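Side-chain contacts in polyhedrin (Operophtera brumata cypovirus 19, PDB 5A99), which probably packs as trimers into the crystalline occlusion bodies (polyhedra) that embed cypovirus particles and protect them outside the insect host: residues A[67-71]-A[72-76]; A[85-88]-A[89-93]; A[113-116]-A[117-121]; A[203-206]-A[207-211]. One frame throughout, in Å; residues are numbered along the deposited sequence.

Interaction 1 (A[67-71]-A[72-76]); sequences VLPNY and RINDE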
loop_
_atom_site.group_PDB
_atom_site.type_symbol
_atom_site.label_atom_id
_atom_site.label_comp_id
_atom_site.label_asym_id
_atom_site.label_seq_id
_atom_site.Cartn_x
_atom_site.Cartn_y
_atom_site.Cartn_z
ATOM N N VAL A 67 2.753 -11.743 12.372
ATOM C CA VAL A 67 3.563 -12.763 13.020
ATOM C C VAL A 67 5.029 -12.330 12.991
ATOM O O VAL A 67 5.394 -11.390 12.280
ATOM C CB VAL A 67 3.418 -14.118 12.319
ATOM C CG1 VAL A 67 1.988 -14.604 12.402
ATOM C CG2 VAL A 67 3.875 -14.028 10.864
ATOM N N LEU A 68 5.865 -12.995 13.775
ATOM C CA LEU A 68 7.311 -12.848 13.639
ATOM C C LEU A 68 7.962 -14.230 13.723
ATOM O O LEU A 68 7.784 -14.944 14.701
ATOM C CB LEU A 68 7.869 -11.915 14.722
ATOM C CG LEU A 68 9.290 -11.382 14.491
ATOM C CD1 LEU A 68 9.556 -10.163 15.392
ATOM C CD2 LEU A 68 10.336 -12.462 14.732
ATOM N N PRO A 69 8.785 -14.586 12.734
ATOM C CA PRO A 69 9.316 -13.698 11.699
ATOM C C PRO A 69 8.344 -13.423 10.558
ATOM O O PRO A 69 7.377 -14.170 10.319
ATOM C CB PRO A 69 10.529 -14.476 11.176
ATOM C CG PRO A 69 10.139 -15.906 11.352
ATOM C CD PRO A 69 9.317 -15.957 12.611
ATOM N N ASN A 70 8.618 -12.333 9.847
ATOM C CA ASN A 70 7.897 -12.008 8.628
ATOM C C ASN A 70 8.854 -11.371 7.624
ATOM O O ASN A 70 10.038 -11.188 7.918
ATOM C CB ASN A 70 6.701 -11.084 8.922
ATOM C CG ASN A 70 7.113 -9.763 9.529
ATOM O OD1 ASN A 70 7.583 -8.857 8.828
ATOM N ND2 ASN A 70 6.909 -9.628 10.834
ATOM N N TYR A 71 8.351 -11.032 6.442
ATOM C CA TYR A 71 9.227 -10.545 5.377
ATOM C C TYR A 71 9.779 -9.120 5.649
ATOM O O TYR A 71 10.769 -8.711 5.047
ATOM C CB TYR A 71 8.553 -10.677 3.996
ATOM C CG TYR A 71 7.275 -9.884 3.809
ATOM C CD1 TYR A 71 6.043 -10.402 4.193
ATOM C CD2 TYR A 71 7.302 -8.618 3.240
ATOM C CE1 TYR A 71 4.889 -9.680 4.030
ATOM C CE2 TYR A 71 6.150 -7.888 3.069
ATOM C CZ TYR A 71 4.940 -8.421 3.456
ATOM O OH TYR A 71 3.779 -7.685 3.278
ATOM N N ARG A 72 9.158 -8.392 6.574
ATOM C CA ARG A 72 9.671 -7.091 7.006
ATOM C C ARG A 72 10.679 -7.260 8.150
ATOM O O ARG A 72 11.709 -6.589 8.179
ATOM C CB ARG A 72 8.524 -6.175 7.449
ATOM C CG ARG A 72 7.431 -5.982 6.410
ATOM C CD ARG A 72 7.989 -5.437 5.089
ATOM N NE ARG A 72 8.678 -4.164 5.267
ATOM C CZ ARG A 72 8.074 -2.978 5.273
ATOM N NH1 ARG A 72 6.751 -2.886 5.098
ATOM N NH2 ARG A 72 8.790 -1.871 5.453
ATOM N N ILE A 73 10.362 -8.152 9.090
ATOM C CA ILE A 73 11.279 -8.540 10.173
ATOM C C ILE A 73 11.513 -10.049 10.133
ATOM O O ILE A 73 10.785 -10.836 10.754
ATOM C CB ILE A 73 10.724 -8.158 11.569
ATOM C CG1 ILE A 73 10.390 -6.666 11.626
ATOM C CG2 ILE A 73 11.717 -8.524 12.673
ATOM C CD1 ILE A 73 11.610 -5.750 11.619
ATOM N N ASN A 74 12.537 -10.441 9.389
ATOM C CA ASN A 74 12.860 -11.843 9.162
ATOM C C ASN A 74 14.129 -12.227 9.934
ATOM O O ASN A 74 15.141 -12.598 9.340
ATOM C CB ASN A 74 13.046 -12.061 7.660
ATOM C CG ASN A 74 12.848 -13.500 7.246
ATOM O OD1 ASN A 74 12.136 -14.262 7.903
ATOM N ND2 ASN A 74 13.482 -13.883 6.143
ATOM N N ASP A 75 14.075 -12.121 11.260
ATOM C CA ASP A 75 15.267 -12.321 12.083
ATOM C C ASP A 75 15.181 -13.554 12.989
ATOM O O ASP A 75 16.028 -13.747 13.856
ATOM C CB ASP A 75 15.588 -11.063 12.907
ATOM C CG ASP A 75 14.413 -10.583 13.742
ATOM O OD1 ASP A 75 13.552 -11.417 14.108
ATOM O OD2 ASP A 75 14.358 -9.366 14.042
ATOM N N GLU A 76 14.155 -14.378 12.784
ATOM C CA GLU A 76 14.066 -15.677 13.441
ATOM C C GLU A 76 13.692 -16.749 12.400
ATOM O O GLU A 76 13.268 -16.425 11.280
ATOM C CB GLU A 76 13.023 -15.646 14.566
ATOM C CG GLU A 76 13.232 -14.549 15.641
ATOM C CD GLU A 76 14.273 -14.919 16.701
ATOM O OE1 GLU A 76 14.886 -16.003 16.592
ATOM O OE2 GLU A 76 14.480 -14.127 17.647
#
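The amide oxygen of Asn70 grips two successive backbone N-H groups: OD1 accepts from Arg72 N at 2.8 Å and from Ile73 N at 2.9 Å. The bond from Ile73 N is the straighter at hydrogen, 163° against 135°, yet it reaches OD1 from well above the carbonyl plane, while Arg72 N lies only slightly tilted from it. In return, Asn70 N donates to Ile73 O over 2.8 Å, almost linearly. An Asn or Asp side-chain oxygen bonded to the N-H two residues on, here Arg72 N, makes an Asx turn, set in this case in the loop between strand 56-61 and helix 81-92. The amide swings over the turn because CG stands between the backbone N and the carbonyl carbon (chi1 61°). Its rotation is fixed from the other end as well, where Asn70 ND2 bonds to Val67 O at 2.7 Å and also to Gln47, so both ends of this buried amide are satisfied. Further out, Leu68 CD1 packs on Ile73 CG2 at 3.8 Å, and Pro69 CG, beyond a cis peptide bond, rests 3.2 Å from Glu76 O. Arg72, bent at its second and third torsions, lays CG over one face of the Tyr71 ring, and Arg72 CD is 3.7 Å from Tyr71 CE2. The Arg72 guanidinium continues to a salt bridge with Asp64 of a second subunit; Tyr71 meets its counterparts in both other subunits edge-to-face.

Interaction 2 (A[85-88]-A[89-93]); sequences RHLR and DGLLS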
loop_
_atom_site.group_PDB
_atom_site.type_symbol
_atom_site.label_atom_id
_atom_site.label_comp_id
_atom_site.label_asym_id
_atom_site.label_seq_id
_atom_site.Cartn_x
_atom_site.Cartn_y
_atom_site.Cartn_z
ATOM N N ARG A 85 3.112 -23.470 5.529
ATOM C CA ARG A 85 1.998 -23.536 4.600
ATOM C C ARG A 85 0.836 -24.317 5.229
ATOM O O ARG A 85 -0.325 -23.904 5.153
ATOM C CB ARG A 85 2.416 -24.200 3.290
ATOM C CG ARG A 85 1.231 -24.655 2.447
ATOM C CD ARG A 85 1.645 -25.184 1.090
ATOM N NE ARG A 85 0.473 -25.403 0.241
ATOM C CZ ARG A 85 0.514 -25.968 -0.961
ATOM N NH1 ARG A 85 1.665 -26.386 -1.453
ATOM N NH2 ARG A 85 -0.599 -26.120 -1.672
ATOM N N HIS A 86 1.159 -25.450 5.837
ATOM C CA HIS A 86 0.149 -26.325 6.424
ATOM C C HIS A 86 -0.601 -25.613 7.539
ATOM O O HIS A 86 -1.823 -25.739 7.682
ATOM C CB HIS A 86 0.807 -27.578 7.003
ATOM C CG HIS A 86 1.514 -28.419 5.986
ATOM N ND1 HIS A 86 1.282 -28.310 4.631
ATOM C CD2 HIS A 86 2.462 -29.376 6.131
ATOM C CE1 HIS A 86 2.057 -29.164 3.985
ATOM N NE2 HIS A 86 2.780 -29.824 4.871
ATOM N N LEU A 87 0.159 -24.894 8.353
ATOM C CA LEU A 87 -0.406 -24.126 9.447
ATOM C C LEU A 87 -1.449 -23.145 8.907
ATOM O O LEU A 87 -2.595 -23.116 9.372
ATOM C CB LEU A 87 0.712 -23.389 10.182
ATOM C CG LEU A 87 0.241 -22.379 11.226
ATOM C CD1 LEU A 87 -0.644 -23.068 12.254
ATOM C CD2 LEU A 87 1.426 -21.683 11.867
ATOM N N ARG A 88 -1.057 -22.372 7.902
ATOM C CA ARG A 88 -1.927 -21.351 7.339
ATOM C C ARG A 88 -3.157 -21.969 6.712
ATOM O O ARG A 88 -4.255 -21.447 6.883
ATOM C CB ARG A 88 -1.179 -20.519 6.314
ATOM C CG ARG A 88 -0.122 -19.626 6.932
ATOM C CD ARG A 88 0.700 -18.934 5.870
ATOM N NE ARG A 88 0.067 -17.706 5.390
ATOM C CZ ARG A 88 0.644 -16.845 4.557
ATOM N NH1 ARG A 88 1.869 -17.082 4.082
ATOM N NH2 ARG A 88 -0.005 -15.753 4.193
ATOM N N ASP A 89 -2.966 -23.094 6.013
ATOM C CA ASP A 89 -4.073 -23.872 5.454
ATOM C C ASP A 89 -5.165 -24.067 6.518
ATOM O O ASP A 89 -6.341 -23.822 6.260
ATOM C CB ASP A 89 -3.589 -25.242 4.936
ATOM C CG ASP A 89 -2.748 -25.145 3.662
ATOM O OD1 ASP A 89 -2.716 -24.069 3.029
ATOM O OD2 ASP A 89 -2.133 -26.170 3.283
ATOM N N GLY A 90 -4.764 -24.485 7.718
ATOM C CA GLY A 90 -5.704 -24.694 8.819
ATOM C C GLY A 90 -6.294 -23.425 9.416
ATOM O O GLY A 90 -7.462 -23.405 9.826
ATOM N N LEU A 91 -5.508 -22.355 9.475
ATOM C CA LEU A 91 -6.007 -21.093 10.046
ATOM C C LEU A 91 -7.028 -20.436 9.128
ATOM O O LEU A 91 -7.906 -19.704 9.586
ATOM C CB LEU A 91 -4.862 -20.117 10.336
ATOM C CG LEU A 91 -3.678 -20.640 11.164
ATOM C CD1 LEU A 91 -2.648 -19.519 11.439
ATOM C CD2 LEU A 91 -4.157 -21.276 12.465
ATOM N N LEU A 92 -6.911 -20.685 7.828
ATOM C CA LEU A 92 -7.856 -20.108 6.872
ATOM C C LEU A 92 -9.181 -20.865 6.825
ATOM O O LEU A 92 -10.253 -20.252 6.793
ATOM C CB LEU A 92 -7.242 -20.075 5.477
ATOM C CG LEU A 92 -8.125 -19.548 4.347
ATOM C CD1 LEU A 92 -8.626 -18.137 4.672
ATOM C CD2 LEU A 92 -7.319 -19.575 3.046
ATOM N N SER A 93 -9.104 -22.195 6.818
ATOM C CA SER A 93 -10.271 -23.034 6.551
ATOM C C SER A 93 -10.373 -24.152 7.582
ATOM O O SER A 93 -9.463 -24.965 7.705
ATOM C CB SER A 93 -10.198 -23.638 5.136
ATOM O OG SER A 93 -10.197 -22.652 4.114
#
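Asp89 folds back along the helix onto Arg85 and His86, one turn earlier. Its CB lies 3.3 Å from His86 O. With chi1 at -71°, CG is placed beside the residue's own backbone N and anti to its carbonyl carbon, which brings the carboxylate carbon to 3.1 Å from Arg85 O. That carbonyl accepts from Asp89 N in a nearly straight bond (166°); the carboxylate oxygens beside it are acceptors themselves and cannot bond to it. At the tip, Asp89 OD2 approaches the aliphatic part of Arg85, 3.8 Å from CG, and stays 4.1 Å from Arg85 NE. Opposite charges are near one another but short of a salt bridge, the guanidinium and carboxylate planes standing 82° apart. The same OD2 lies at the edge of the His86 ring, near its plane, and would probably favour positive charge there. All this happens on helix 81-92, whose alpha-helical character is documented by successive bonds from residue i+4 to i, Asp89 to Arg85 through Leu92 to Arg88. Leu87 CD1 meets Leu91 CD2 at 3.9 Å, the two leucines crossing at a slant. Arg88 sends NE to Tyr131 of its own chain and NH1 to the Arg72 carbonyl of a third subunit. Ser93 OG donates to the Asn231 carbonyl and is hydrogen-bonded to the Tyr222 hydroxyl, both of that third subunit.

Interaction 3 (A[113-116]-A[117-121]); sequences FIVQ and GDVDL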
loop_
_atom_site.group_PDB
_atom_site.type_symbol
_atom_site.label_atom_id
_atom_site.label_comp_id
_atom_site.label_asym_id
_atom_site.label_seq_id
_atom_site.Cartn_x
_atom_site.Cartn_y
_atom_site.Cartn_z
ATOM N N PHE A 113 -2.602 -1.162 21.346
ATOM C CA PHE A 113 -2.817 -0.198 20.272
ATOM C C PHE A 113 -2.841 1.192 20.891
ATOM O O PHE A 113 -3.591 1.440 21.837
ATOM C CB PHE A 113 -4.127 -0.524 19.546
ATOM C CG PHE A 113 -4.471 0.426 18.435
ATOM C CD1 PHE A 113 -3.662 0.526 17.310
ATOM C CD2 PHE A 113 -5.612 1.210 18.501
ATOM C CE1 PHE A 113 -3.990 1.389 16.270
ATOM C CE2 PHE A 113 -5.943 2.075 17.463
ATOM C CZ PHE A 113 -5.122 2.163 16.351
ATOM N N ILE A 114 -1.985 2.078 20.380
ATOM C CA ILE A 114 -1.850 3.429 20.909
ATOM C C ILE A 114 -1.942 4.474 19.812
ATOM O O ILE A 114 -1.223 4.417 18.810
ATOM C CB ILE A 114 -0.505 3.635 21.658
ATOM C CG1 ILE A 114 -0.306 2.545 22.712
ATOM C CG2 ILE A 114 -0.463 5.014 22.325
ATOM C CD1 ILE A 114 1.127 2.345 23.093
ATOM N N VAL A 115 -2.845 5.427 20.016
ATOM C CA VAL A 115 -2.969 6.579 19.143
ATOM C C VAL A 115 -2.519 7.801 19.934
ATOM O O VAL A 115 -2.802 7.925 21.119
ATOM C CB VAL A 115 -4.410 6.767 18.631
ATOM C CG1 VAL A 115 -4.806 5.584 17.751
ATOM C CG2 VAL A 115 -5.381 6.936 19.791
ATOM N N GLN A 116 -1.765 8.665 19.275
ATOM C CA GLN A 116 -1.185 9.836 19.914
ATOM C C GLN A 116 -1.217 11.028 18.975
ATOM O O GLN A 116 -1.038 10.884 17.769
ATOM C CB GLN A 116 0.260 9.554 20.328
ATOM C CG GLN A 116 0.954 10.748 20.968
ATOM C CD GLN A 116 2.406 10.447 21.372
ATOM O OE1 GLN A 116 2.707 9.379 21.901
ATOM N NE2 GLN A 116 3.299 11.400 21.136
ATOM N N GLY A 117 -1.425 12.205 19.551
ATOM C CA GLY A 117 -1.578 13.431 18.798
ATOM C C GLY A 117 -2.944 14.017 19.073
ATOM O O GLY A 117 -3.653 13.540 19.967
ATOM N N ASP A 118 -3.307 15.060 18.325
ATOM C CA ASP A 118 -4.627 15.655 18.453
ATOM C C ASP A 118 -5.575 14.796 17.641
ATOM O O ASP A 118 -5.990 15.162 16.537
ATOM C CB ASP A 118 -4.643 17.100 17.942
ATOM C CG ASP A 118 -5.975 17.778 18.168
ATOM O OD1 ASP A 118 -6.647 17.428 19.160
ATOM O OD2 ASP A 118 -6.351 18.652 17.358
ATOM N N VAL A 119 -5.897 13.626 18.173
ATOM C CA VAL A 119 -6.698 12.692 17.406
ATOM C C VAL A 119 -8.191 12.934 17.611
ATOM O O VAL A 119 -8.640 13.370 18.677
ATOM C CB VAL A 119 -6.357 11.217 17.737
ATOM C CG1 VAL A 119 -4.872 10.979 17.642
ATOM C CG2 VAL A 119 -6.852 10.847 19.088
ATOM N N ASP A 120 -8.942 12.646 16.559
ATOM C CA ASP A 120 -10.379 12.601 16.615
ATOM C C ASP A 120 -10.748 11.260 17.217
ATOM O O ASP A 120 -10.697 10.228 16.547
ATOM C CB ASP A 120 -10.953 12.718 15.212
ATOM C CG ASP A 120 -12.434 12.452 15.169
ATOM O OD1 ASP A 120 -13.082 12.485 16.239
ATOM O OD2 ASP A 120 -12.960 12.225 14.060
ATOM N N LEU A 121 -11.096 11.269 18.492
ATOM C CA LEU A 121 -11.383 10.026 19.199
ATOM C C LEU A 121 -12.571 9.273 18.595
ATOM O O LEU A 121 -12.603 8.046 18.621
ATOM C CB LEU A 121 -11.622 10.303 20.679
ATOM C CG LEU A 121 -10.390 10.689 21.502
ATOM C CD1 LEU A 121 -10.792 11.179 22.893
ATOM C CD2 LEU A 121 -9.427 9.525 21.604
#
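Val115 and Val119 adopt matching first torsions, each with CG1 anti to the carbonyl carbon and CG2 between that carbon and the backbone N. In Val119 the value is -51°. Both valines point their CB toward the opposite segment, and their CG2 methyls meet at 4.2 Å, a light apolar contact. The other methyl, Val119 CG1, is turned onto the backbone and lies 3.8 Å from Gln116 O. The chain returns on itself between these residues through two local features. Gly117 has phi 119° and psi -172°, a conformation in which the absence of a CB avoids collision with Gln116 O. Asp118 then forms the centre of an inverse gamma turn, closed by a weak bond from Val119 N to Gly117 O at 2.9 Å. The turn ends strand 110-116 of the six-stranded antiparallel sheet and starts the connection to strand 125-129 of the three-stranded one. The valine pair lies between these sheets: both residues touch Trp168, on strand 164-173 of the larger sheet, and Val189, on strand 184-190 of the smaller. Gln116 points the other way. Its CG is anti to the backbone N and 3.1 Å from Gly117 N, and the chain beyond is fully extended, carrying the buried amide to two backbone partners: OE1 accepts from Leu239 N and NE2 donates to Gln237 O. Asp118, likewise directed away from the strand, forms a salt bridge with Arg194, while Gly117 remains joined to Met166 by backbone bonding.

Interaction 4 (A[203-206]-A[207-211]); sequences ENIY and KTLIR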
loop_
_atom_site.group_PDB
_atom_site.type_symbol
_atom_site.label_atom_id
_atom_site.label_comp_id
_atom_site.label_asym_id
_atom_site.label_seq_id
_atom_site.Cartn_x
_atom_site.Cartn_y
_atom_site.Cartn_z
ATOM N N GLU A 203 -10.913 22.362 -1.149
ATOM C CA GLU A 203 -9.641 23.087 -1.122
ATOM C C GLU A 203 -8.519 22.350 -0.357
ATOM O O GLU A 203 -7.336 22.646 -0.545
ATOM C CB GLU A 203 -9.839 24.507 -0.560
ATOM C CG GLU A 203 -10.810 25.367 -1.357
ATOM C CD GLU A 203 -12.262 24.979 -1.115
ATOM O OE1 GLU A 203 -12.608 24.648 0.041
ATOM O OE2 GLU A 203 -13.057 24.994 -2.079
ATOM N N ASN A 204 -8.883 21.376 0.473
ATOM C CA ASN A 204 -7.923 20.718 1.351
ATOM C C ASN A 204 -7.617 19.294 0.931
ATOM O O ASN A 204 -6.636 18.708 1.380
ATOM C CB ASN A 204 -8.450 20.711 2.779
ATOM C CG ASN A 204 -8.503 22.095 3.374
ATOM O OD1 ASN A 204 -7.588 22.903 3.179
ATOM N ND2 ASN A 204 -9.589 22.397 4.070
ATOM N N ILE A 205 -8.465 18.743 0.073
ATOM C CA ILE A 205 -8.324 17.358 -0.359
ATOM C C ILE A 205 -6.992 17.100 -1.078
ATOM O O ILE A 205 -6.402 16.024 -0.931
ATOM C CB ILE A 205 -9.518 16.943 -1.243
ATOM C CG1 ILE A 205 -9.454 15.447 -1.589
ATOM C CG2 ILE A 205 -9.589 17.829 -2.492
ATOM C CD1 ILE A 205 -9.504 14.527 -0.392
ATOM N N TYR A 206 -6.502 18.080 -1.835
ATOM C CA TYR A 206 -5.188 17.940 -2.457
ATOM C C TYR A 206 -4.134 17.513 -1.427
ATOM O O TYR A 206 -3.459 16.512 -1.601
ATOM C CB TYR A 206 -4.746 19.246 -3.144
ATOM C CG TYR A 206 -3.239 19.354 -3.319
ATOM C CD1 TYR A 206 -2.554 18.458 -4.130
ATOM C CD2 TYR A 206 -2.506 20.338 -2.668
ATOM C CE1 TYR A 206 -1.181 18.542 -4.297
ATOM C CE2 TYR A 206 -1.117 20.428 -2.821
ATOM C CZ TYR A 206 -0.468 19.521 -3.640
ATOM O OH TYR A 206 0.892 19.598 -3.804
ATOM N N LYS A 207 -3.976 18.290 -0.367
ATOM C CA LYS A 207 -2.931 17.994 0.604
ATOM C C LYS A 207 -3.124 16.619 1.240
ATOM O O LYS A 207 -2.160 15.894 1.463
ATOM C CB LYS A 207 -2.871 19.080 1.680
ATOM C CG LYS A 207 -1.828 18.837 2.773
ATOM C CD LYS A 207 -0.442 18.579 2.218
ATOM C CE LYS A 207 0.085 19.733 1.400
ATOM N NZ LYS A 207 1.572 19.636 1.230
ATOM N N THR A 208 -4.368 16.260 1.530
ATOM C CA THR A 208 -4.649 14.964 2.122
ATOM C C THR A 208 -4.149 13.823 1.224
ATOM O O THR A 208 -3.414 12.951 1.685
ATOM C CB THR A 208 -6.146 14.795 2.385
ATOM O OG1 THR A 208 -6.559 15.753 3.360
ATOM C CG2 THR A 208 -6.453 13.407 2.903
ATOM N N LEU A 209 -4.543 13.855 -0.051
ATOM C CA LEU A 209 -4.155 12.840 -1.027
ATOM C C LEU A 209 -2.656 12.823 -1.335
ATOM O O LEU A 209 -2.048 11.755 -1.381
ATOM C CB LEU A 209 -4.961 13.004 -2.323
ATOM C CG LEU A 209 -6.468 12.780 -2.153
ATOM C CD1 LEU A 209 -7.221 13.061 -3.443
ATOM C CD2 LEU A 209 -6.761 11.352 -1.669
ATOM N N ILE A 210 -2.050 13.995 -1.522
ATOM C CA ILE A 210 -0.632 14.055 -1.879
ATOM C C ILE A 210 0.256 13.525 -0.750
ATOM O O ILE A 210 1.384 13.090 -1.007
ATOM C CB ILE A 210 -0.188 15.491 -2.278
ATOM C CG1 ILE A 210 1.009 15.454 -3.231
ATOM C CG2 ILE A 210 0.143 16.333 -1.044
ATOM C CD1 ILE A 210 0.769 14.703 -4.529
ATOM N N ARG A 211 -0.261 13.559 0.483
ATOM C CA ARG A 211 0.455 13.040 1.652
ATOM C C ARG A 211 -0.193 11.799 2.251
ATOM O O ARG A 211 0.013 11.490 3.436
ATOM C CB ARG A 211 0.536 14.104 2.739
ATOM C CG ARG A 211 1.411 15.273 2.374
ATOM C CD ARG A 211 2.839 14.843 2.045
ATOM N NE ARG A 211 3.696 16.017 1.971
ATOM C CZ ARG A 211 4.313 16.545 3.021
ATOM N NH1 ARG A 211 4.186 15.989 4.216
ATOM N NH2 ARG A 211 5.053 17.629 2.881
#
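Helix 205-210 is a short alpha-helical segment, and the contacts between 203-206 and 207-211 run along its turns. The backbone bonds shorten from Thr208 to Ile210: Thr208 N to Asn204 O is weak at 3.3 Å, whereas Leu209 N to Ile205 O measures 3.0 Å and Ile210 N to Tyr206 O 2.9 Å, the last two close to linear (176° and 168°). On one flank Tyr206 and Ile210 run alongside each other in the same direction. The ring is carried there by a CG roughly opposite the backbone N (chi1 157°), and Tyr206 CE1 comes to 3.8 Å from Ile210 CB. Ile210 CG2 sits over one ring face, 4.1 Å above the plane and displaced toward the rim. On another flank Ile205 and Leu209 cross at a slant, with Ile205 CG1 3.8 Å from Leu209 CD1. Ile205 and Leu209 also pack against Leu209 of a third subunit. Thr208 is buried, and its OG1 is satisfied by the Leu199 carbonyl and by Arg55. Lys207 ends in a salt bridge with Glu146 of a second subunit, and Arg211, just beyond the helix, makes a cation-pi contact with Trp125 of that subunit. Pairing of apolar side chains four residues apart, here Ile205 with Leu209 and Tyr206 with Ile210, follows the i to i+4 spacing typical of an alpha-helix.

From the N terminus, interaction 1 closes a tight turn in the loop after strand 56-61. Interaction 2 lies on helix 81-92, which follows that loop; their nearest atoms are about 7 Å apart, and the two join across subunits rather than within the chain. Interaction 3 closes the turn after strand 110-116, where the chain leaves the larger sheet for the smaller; its centre lies about 9 Å from that of the chain. Interaction 4 follows on helix 205-210, its centre about 21 Å from that of interaction 3. All four are local and in series, so none nests in or crosses another. Interactions 1, 2 and 4 face neighbouring subunits, whereas interaction 3 is mainly internal.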